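Local atomic coordinates of ParB domain protein nuclease (Sulfolobus solfataricus, PDB entry 5K5D), a protein that probably takes part in DNA partition in archaea, as a pNOB8-like ParB-N domain protein of the segregation machinery. Residues Glu12-Lys26 and Ala53-Leu66. The protein carries 4 engineered substitutions. Sequence-based numbering, arbitrary orientation.
Sequences EVVSIEKLKEDDEFK and ADRNYVLIDGYTRL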
loop_
_atom_site.group_PDB
_atom_site.type_symbol
_atom_site.label_atom_id
_atom_site.label_comp_id
_atom_site.label_asym_id
_atom_site.label_seq_id
_atom_site.Cartn_x
_atom_site.Cartn_y
_atom_site.Cartn_z
ATOM N N GLU B 12 18.286 -21.246 -5.898
ATOM C CA GLU B 12 18.346 -22.204 -6.996
ATOM C C GLU B 12 18.046 -21.581 -8.353
ATOM O O GLU B 12 17.464 -20.500 -8.443
ATOM C CB GLU B 12 17.416 -23.395 -6.738
ATOM C CG GLU B 12 15.961 -23.037 -6.537
ATOM C CD GLU B 12 15.085 -24.265 -6.353
ATOM O OE1 GLU B 12 14.559 -24.778 -7.363
ATOM O OE2 GLU B 12 14.923 -24.722 -5.202
ATOM N N VAL B 13 18.464 -22.276 -9.404
ATOM C CA VAL B 13 18.207 -21.843 -10.767
ATOM C C VAL B 13 17.208 -22.783 -11.417
ATOM O O VAL B 13 17.307 -24.002 -11.284
ATOM C CB VAL B 13 19.486 -21.824 -11.608
ATOM C CG1 VAL B 13 19.176 -21.354 -13.021
ATOM C CG2 VAL B 13 20.525 -20.932 -10.960
ATOM N N VAL B 14 16.243 -22.206 -12.120
ATOM C CA VAL B 14 15.182 -22.986 -12.733
ATOM C C VAL B 14 14.893 -22.475 -14.134
ATOM O O VAL B 14 15.259 -21.350 -14.477
ATOM C CB VAL B 14 13.892 -22.904 -11.900
ATOM C CG1 VAL B 14 14.100 -23.549 -10.542
ATOM C CG2 VAL B 14 13.457 -21.462 -11.746
ATOM N N SER B 15 14.241 -23.310 -14.943
ATOM C CA SER B 15 13.813 -22.895 -16.271
ATOM C C SER B 15 12.876 -21.705 -16.125
ATOM O O SER B 15 12.043 -21.669 -15.218
ATOM C CB SER B 15 13.113 -24.038 -17.012
ATOM O OG SER B 15 11.845 -24.323 -16.451
ATOM N N ILE B 16 13.024 -20.729 -17.012
ATOM C CA ILE B 16 12.289 -19.477 -16.890
ATOM C C ILE B 16 10.775 -19.695 -16.917
ATOM O O ILE B 16 10.014 -18.901 -16.363
ATOM C CB ILE B 16 12.712 -18.471 -17.980
ATOM C CG1 ILE B 16 12.158 -17.079 -17.670
ATOM C CG2 ILE B 16 12.279 -18.955 -19.358
ATOM C CD1 ILE B 16 12.750 -15.994 -18.525
ATOM N N GLU B 17 10.347 -20.787 -17.538
ATOM C CA GLU B 17 8.927 -21.075 -17.681
ATOM C C GLU B 17 8.383 -21.898 -16.515
ATOM O O GLU B 17 7.182 -22.177 -16.442
ATOM C CB GLU B 17 8.664 -21.791 -19.007
ATOM C CG GLU B 17 9.152 -21.023 -20.227
ATOM C CD GLU B 17 8.459 -19.683 -20.386
ATOM O OE1 GLU B 17 7.228 -19.622 -20.179
ATOM O OE2 GLU B 17 9.144 -18.689 -20.711
ATOM N N LYS B 18 9.265 -22.284 -15.601
ATOM C CA LYS B 18 8.852 -23.077 -14.450
ATOM C C LYS B 18 8.104 -22.220 -13.425
ATOM O O LYS B 18 7.349 -22.738 -12.601
ATOM C CB LYS B 18 10.062 -23.756 -13.808
ATOM C CG LYS B 18 9.715 -24.795 -12.751
ATOM C CD LYS B 18 10.966 -25.479 -12.227
ATOM C CE LYS B 18 10.644 -26.456 -11.103
ATOM N NZ LYS B 18 11.875 -27.130 -10.600
ATOM N N LEU B 19 8.306 -20.906 -13.493
ATOM C CA LEU B 19 7.678 -19.973 -12.554
ATOM C C LEU B 19 6.203 -19.719 -12.858
ATOM O O LEU B 19 5.845 -19.314 -13.966
ATOM C CB LEU B 19 8.441 -18.646 -12.524
ATOM C CG LEU B 19 9.441 -18.448 -11.380
ATOM C CD1 LEU B 19 9.688 -19.750 -10.619
ATOM C CD2 LEU B 19 10.745 -17.850 -11.904
ATOM N N LYS B 20 5.353 -19.959 -11.863
ATOM C CA LYS B 20 3.918 -19.754 -12.004
ATOM C C LYS B 20 3.530 -18.416 -11.396
ATOM O O LYS B 20 4.023 -18.043 -10.335
ATOM C CB LYS B 20 3.152 -20.893 -11.336
ATOM C CG LYS B 20 3.492 -22.260 -11.907
ATOM C CD LYS B 20 3.294 -23.363 -10.882
ATOM C CE LYS B 20 3.930 -24.666 -11.356
ATOM N NZ LYS B 20 4.004 -25.688 -10.272
ATOM N N GLU B 21 2.651 -17.686 -12.074
ATOM C CA GLU B 21 2.288 -16.355 -11.614
ATOM C C GLU B 21 0.957 -16.335 -10.873
ATOM O O GLU B 21 0.041 -17.090 -11.192
ATOM C CB GLU B 21 2.280 -15.357 -12.773
ATOM C CG GLU B 21 1.133 -15.520 -13.746
ATOM C CD GLU B 21 1.104 -14.413 -14.780
ATOM O OE1 GLU B 21 2.193 -13.987 -15.227
ATOM O OE2 GLU B 21 -0.005 -13.961 -15.134
ATOM N N ASP B 22 0.877 -15.472 -9.865
ATOM C CA ASP B 22 -0.331 -15.292 -9.079
ATOM C C ASP B 22 -0.855 -13.901 -9.388
ATOM O O ASP B 22 -0.177 -12.903 -9.137
ATOM C CB ASP B 22 -0.013 -15.415 -7.590
ATOM C CG ASP B 22 -1.243 -15.296 -6.718
ATOM O OD1 ASP B 22 -1.701 -16.328 -6.187
ATOM O OD2 ASP B 22 -1.753 -14.168 -6.564
ATOM N N ASP B 23 -2.058 -13.828 -9.940
ATOM C CA ASP B 23 -2.555 -12.560 -10.460
ATOM C C ASP B 23 -2.676 -11.481 -9.388
ATOM O O ASP B 23 -2.607 -10.290 -9.690
ATOM C CB ASP B 23 -3.877 -12.748 -11.197
ATOM C CG ASP B 23 -3.875 -12.078 -12.551
ATOM O OD1 ASP B 23 -4.318 -10.911 -12.641
ATOM O OD2 ASP B 23 -3.405 -12.712 -13.522
ATOM N N GLU B 24 -2.841 -11.895 -8.136
ATOM C CA GLU B 24 -2.909 -10.933 -7.048
ATOM C C GLU B 24 -1.534 -10.339 -6.785
ATOM O O GLU B 24 -1.385 -9.123 -6.695
ATOM C CB GLU B 24 -3.452 -11.571 -5.770
ATOM C CG GLU B 24 -3.825 -10.547 -4.710
ATOM C CD GLU B 24 -3.606 -11.049 -3.298
ATOM O OE1 GLU B 24 -2.573 -11.705 -3.056
ATOM O OE2 GLU B 24 -4.466 -10.787 -2.431
ATOM N N PHE B 25 -0.531 -11.200 -6.652
ATOM C CA PHE B 25 0.829 -10.734 -6.413
ATOM C C PHE B 25 1.301 -9.924 -7.603
ATOM O O PHE B 25 2.072 -8.973 -7.461
ATOM C CB PHE B 25 1.771 -11.912 -6.174
ATOM C CG PHE B 25 1.376 -12.774 -5.012
ATOM C CD1 PHE B 25 1.727 -14.116 -4.972
ATOM C CD2 PHE B 25 0.644 -12.245 -3.958
ATOM C CE1 PHE B 25 1.358 -14.912 -3.901
ATOM C CE2 PHE B 25 0.273 -13.036 -2.885
ATOM C CZ PHE B 25 0.628 -14.371 -2.856
ATOM N N LYS B 26 0.817 -10.305 -8.779
ATOM C CA LYS B 26 1.192 -9.649 -10.024
ATOM C C LYS B 26 0.780 -8.183 -10.035
ATOM O O LYS B 26 1.408 -7.362 -10.699
ATOM C CB LYS B 26 0.557 -10.369 -11.211
ATOM C CG LYS B 26 0.833 -9.722 -12.557
ATOM C CD LYS B 26 0.195 -10.531 -13.676
ATOM C CE LYS B 26 0.625 -10.025 -15.042
ATOM N NZ LYS B 26 0.059 -10.864 -16.135
ATOM N N ALA B 53 10.219 -16.601 -4.991
ATOM C CA ALA B 53 9.178 -17.584 -5.254
ATOM C C ALA B 53 8.926 -18.445 -4.028
ATOM O O ALA B 53 9.773 -18.541 -3.136
ATOM C CB ALA B 53 9.557 -18.452 -6.437
ATOM N N ASP B 54 7.756 -19.071 -3.982
ATOM C CA ASP B 54 7.449 -19.964 -2.877
ATOM C C ASP B 54 7.848 -21.402 -3.203
ATOM O O ASP B 54 8.519 -21.671 -4.203
ATOM C CB ASP B 54 5.968 -19.876 -2.484
ATOM C CG ASP B 54 5.055 -20.613 -3.451
ATOM O OD1 ASP B 54 5.554 -21.277 -4.391
ATOM O OD2 ASP B 54 3.824 -20.540 -3.254
ATOM N N ARG B 55 7.421 -22.317 -2.344
ATOM C CA ARG B 55 7.756 -23.727 -2.457
ATOM C C ARG B 55 7.353 -24.323 -3.804
ATOM O O ARG B 55 8.100 -25.096 -4.396
ATOM C CB ARG B 55 7.064 -24.482 -1.324
ATOM C CG ARG B 55 7.603 -25.859 -1.067
ATOM C CD ARG B 55 7.393 -26.219 0.392
ATOM N NE ARG B 55 5.985 -26.215 0.774
ATOM C CZ ARG B 55 5.546 -25.917 1.992
ATOM N NH1 ARG B 55 6.405 -25.578 2.942
ATOM N NH2 ARG B 55 4.249 -25.949 2.259
ATOM N N ASN B 56 6.170 -23.962 -4.285
ATOM C CA ASN B 56 5.660 -24.504 -5.540
ATOM C C ASN B 56 5.976 -23.608 -6.731
ATOM O O ASN B 56 5.352 -23.719 -7.786
ATOM C CB ASN B 56 4.146 -24.709 -5.460
ATOM C CG ASN B 56 3.746 -25.670 -4.357
ATOM O OD1 ASN B 56 4.408 -26.686 -4.136
ATOM N ND2 ASN B 56 2.673 -25.342 -3.648
ATOM N N TYR B 57 6.947 -22.720 -6.554
ATOM C CA TYR B 57 7.444 -21.902 -7.655
ATOM C C TYR B 57 6.405 -20.893 -8.128
ATOM O O TYR B 57 6.385 -20.498 -9.293
ATOM C CB TYR B 57 7.945 -22.792 -8.797
ATOM C CG TYR B 57 9.058 -23.714 -8.350
ATOM C CD1 TYR B 57 8.789 -25.013 -7.935
ATOM C CD2 TYR B 57 10.375 -23.272 -8.309
ATOM C CE1 TYR B 57 9.801 -25.850 -7.509
ATOM C CE2 TYR B 57 11.393 -24.101 -7.885
ATOM C CZ TYR B 57 11.102 -25.387 -7.484
ATOM O OH TYR B 57 12.116 -26.211 -7.057
ATOM N N VAL B 58 5.539 -20.487 -7.208
ATOM C CA VAL B 58 4.646 -19.366 -7.440
ATOM C C VAL B 58 5.438 -18.081 -7.222
ATOM O O VAL B 58 6.001 -17.860 -6.146
ATOM C CB VAL B 58 3.429 -19.396 -6.487
ATOM C CG1 VAL B 58 2.612 -18.121 -6.619
ATOM C CG2 VAL B 58 2.568 -20.614 -6.758
ATOM N N LEU B 59 5.491 -17.249 -8.257
ATOM C CA LEU B 59 6.204 -15.982 -8.204
ATOM C C LEU B 59 5.557 -15.064 -7.170
ATOM O O LEU B 59 4.348 -14.825 -7.200
ATOM C CB LEU B 59 6.170 -15.314 -9.578
ATOM C CG LEU B 59 7.438 -14.637 -10.102
ATOM C CD1 LEU B 59 7.093 -13.304 -10.752
ATOM C CD2 LEU B 59 8.463 -14.447 -9.000
ATOM N N ILE B 60 6.364 -14.549 -6.253
ATOM C CA ILE B 60 5.855 -13.653 -5.226
ATOM C C ILE B 60 6.237 -12.226 -5.563
ATOM O O ILE B 60 5.402 -11.323 -5.553
ATOM C CB ILE B 60 6.412 -14.020 -3.837
ATOM C CG1 ILE B 60 5.841 -15.363 -3.384
ATOM C CG2 ILE B 60 6.091 -12.933 -2.820
ATOM C CD1 ILE B 60 6.365 -15.814 -2.041
ATOM N N ASP B 61 7.513 -12.045 -5.873
ATOM C CA ASP B 61 8.053 -10.743 -6.217
ATOM C C ASP B 61 8.966 -10.837 -7.437
ATOM O O ASP B 61 9.846 -11.694 -7.497
ATOM C CB ASP B 61 8.856 -10.186 -5.047
ATOM C CG ASP B 61 9.287 -8.765 -5.274
ATOM O OD1 ASP B 61 8.409 -7.930 -5.575
ATOM O OD2 ASP B 61 10.499 -8.483 -5.163
ATOM N N GLY B 62 8.753 -9.953 -8.406
ATOM C CA GLY B 62 9.639 -9.864 -9.552
ATOM C C GLY B 62 8.935 -10.059 -10.878
ATOM O O GLY B 62 9.510 -10.609 -11.815
ATOM N N TYR B 63 7.694 -9.594 -10.965
ATOM C CA TYR B 63 6.881 -9.826 -12.155
ATOM C C TYR B 63 7.354 -9.050 -13.380
ATOM O O TYR B 63 7.382 -9.580 -14.487
ATOM C CB TYR B 63 5.401 -9.561 -11.861
ATOM C CG TYR B 63 4.758 -10.708 -11.118
ATOM C CD1 TYR B 63 4.823 -10.793 -9.731
ATOM C CD2 TYR B 63 4.113 -11.722 -11.806
ATOM C CE1 TYR B 63 4.252 -11.852 -9.052
ATOM C CE2 TYR B 63 3.536 -12.781 -11.140
ATOM C CZ TYR B 63 3.608 -12.844 -9.763
ATOM O OH TYR B 63 3.029 -13.903 -9.104
ATOM N N THR B 64 7.728 -7.796 -13.187
ATOM C CA THR B 64 8.268 -7.023 -14.292
ATOM C C THR B 64 9.592 -7.638 -14.752
ATOM O O THR B 64 9.758 -7.957 -15.930
ATOM C CB THR B 64 8.433 -5.538 -13.920
ATOM O OG1 THR B 64 7.142 -4.977 -13.642
ATOM C CG2 THR B 64 9.076 -4.764 -15.058
ATOM N N ARG B 65 10.517 -7.822 -13.815
ATOM C CA ARG B 65 11.802 -8.447 -14.108
ATOM C C ARG B 65 11.660 -9.756 -14.882
ATOM O O ARG B 65 12.378 -9.988 -15.852
ATOM C CB ARG B 65 12.591 -8.682 -12.820
ATOM C CG ARG B 65 13.074 -7.409 -12.155
ATOM C CD ARG B 65 13.754 -7.699 -10.829
ATOM N NE ARG B 65 12.797 -8.068 -9.793
ATOM C CZ ARG B 65 13.126 -8.376 -8.544
ATOM N NH1 ARG B 65 14.400 -8.368 -8.170
ATOM N NH2 ARG B 65 12.185 -8.695 -7.665
ATOM N N LEU B 66 10.743 -10.615 -14.455
ATOM C CA LEU B 66 10.522 -11.874 -15.157
ATOM C C LEU B 66 10.046 -11.620 -16.584
ATOM O O LEU B 66 10.482 -12.291 -17.523
ATOM C CB LEU B 66 9.508 -12.754 -14.421
ATOM C CG LEU B 66 9.235 -14.084 -15.134
ATOM C CD1 LEU B 66 10.497 -14.930 -15.190
ATOM C CD2 LEU B 66 8.102 -14.860 -14.484
#
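Y57 reaches across to E12, V14, K18 and L19. Its CB lies 4.0 Å from L19 CD1. With CG set anti to the carbonyl carbon (chi1 -59°), the ring crosses the extended K18 chain obliquely. K18 CE sits over the centre of one face, 3.8 Å from the Y57 ring centroid, a CH-pi contact. K18 NZ adds an off-centre cation-pi contact. Further out, Y57 CE2 meets V14 CG1. At the tip, Y57 OH donates to E12 OE1 at 2.8 Å, on the syn side of the carboxylate. K81 of strand 76-82 hydrogen-bonds to Y57 OH and forms a salt bridge with E12 OE2.

The backbones of K20 and V58 form a single beta bridge: K20 N donates to Y57 O, and L59 N to K20 O at 2.7 Å. This ties the loop after strand 9-15 to the hairpin strand 59-61, at the other edge of the mixed four-stranded sheet of the ParB-like N-terminal domain.

Y63, at the start of helix 63-71, has its ring between K26 and L59. K26 CA lies over the centre of one face, 3.7 Å from the Y63 ring centroid, a CH-pi contact, and L59 CD1 lies against the opposite face. E21 CB meets the edge in plane. Y63 OH accepts from D22 N at 2.8 Å, nearly straight (175°). A leucine here would probably leave D22 N without its acceptor and K26 CA without its flat ring face. D22, the N-cap of the weakly bonded helix 23-26, accepts E24 N and F25 N at OD2, the donors coming from opposite faces of the carboxylate plane.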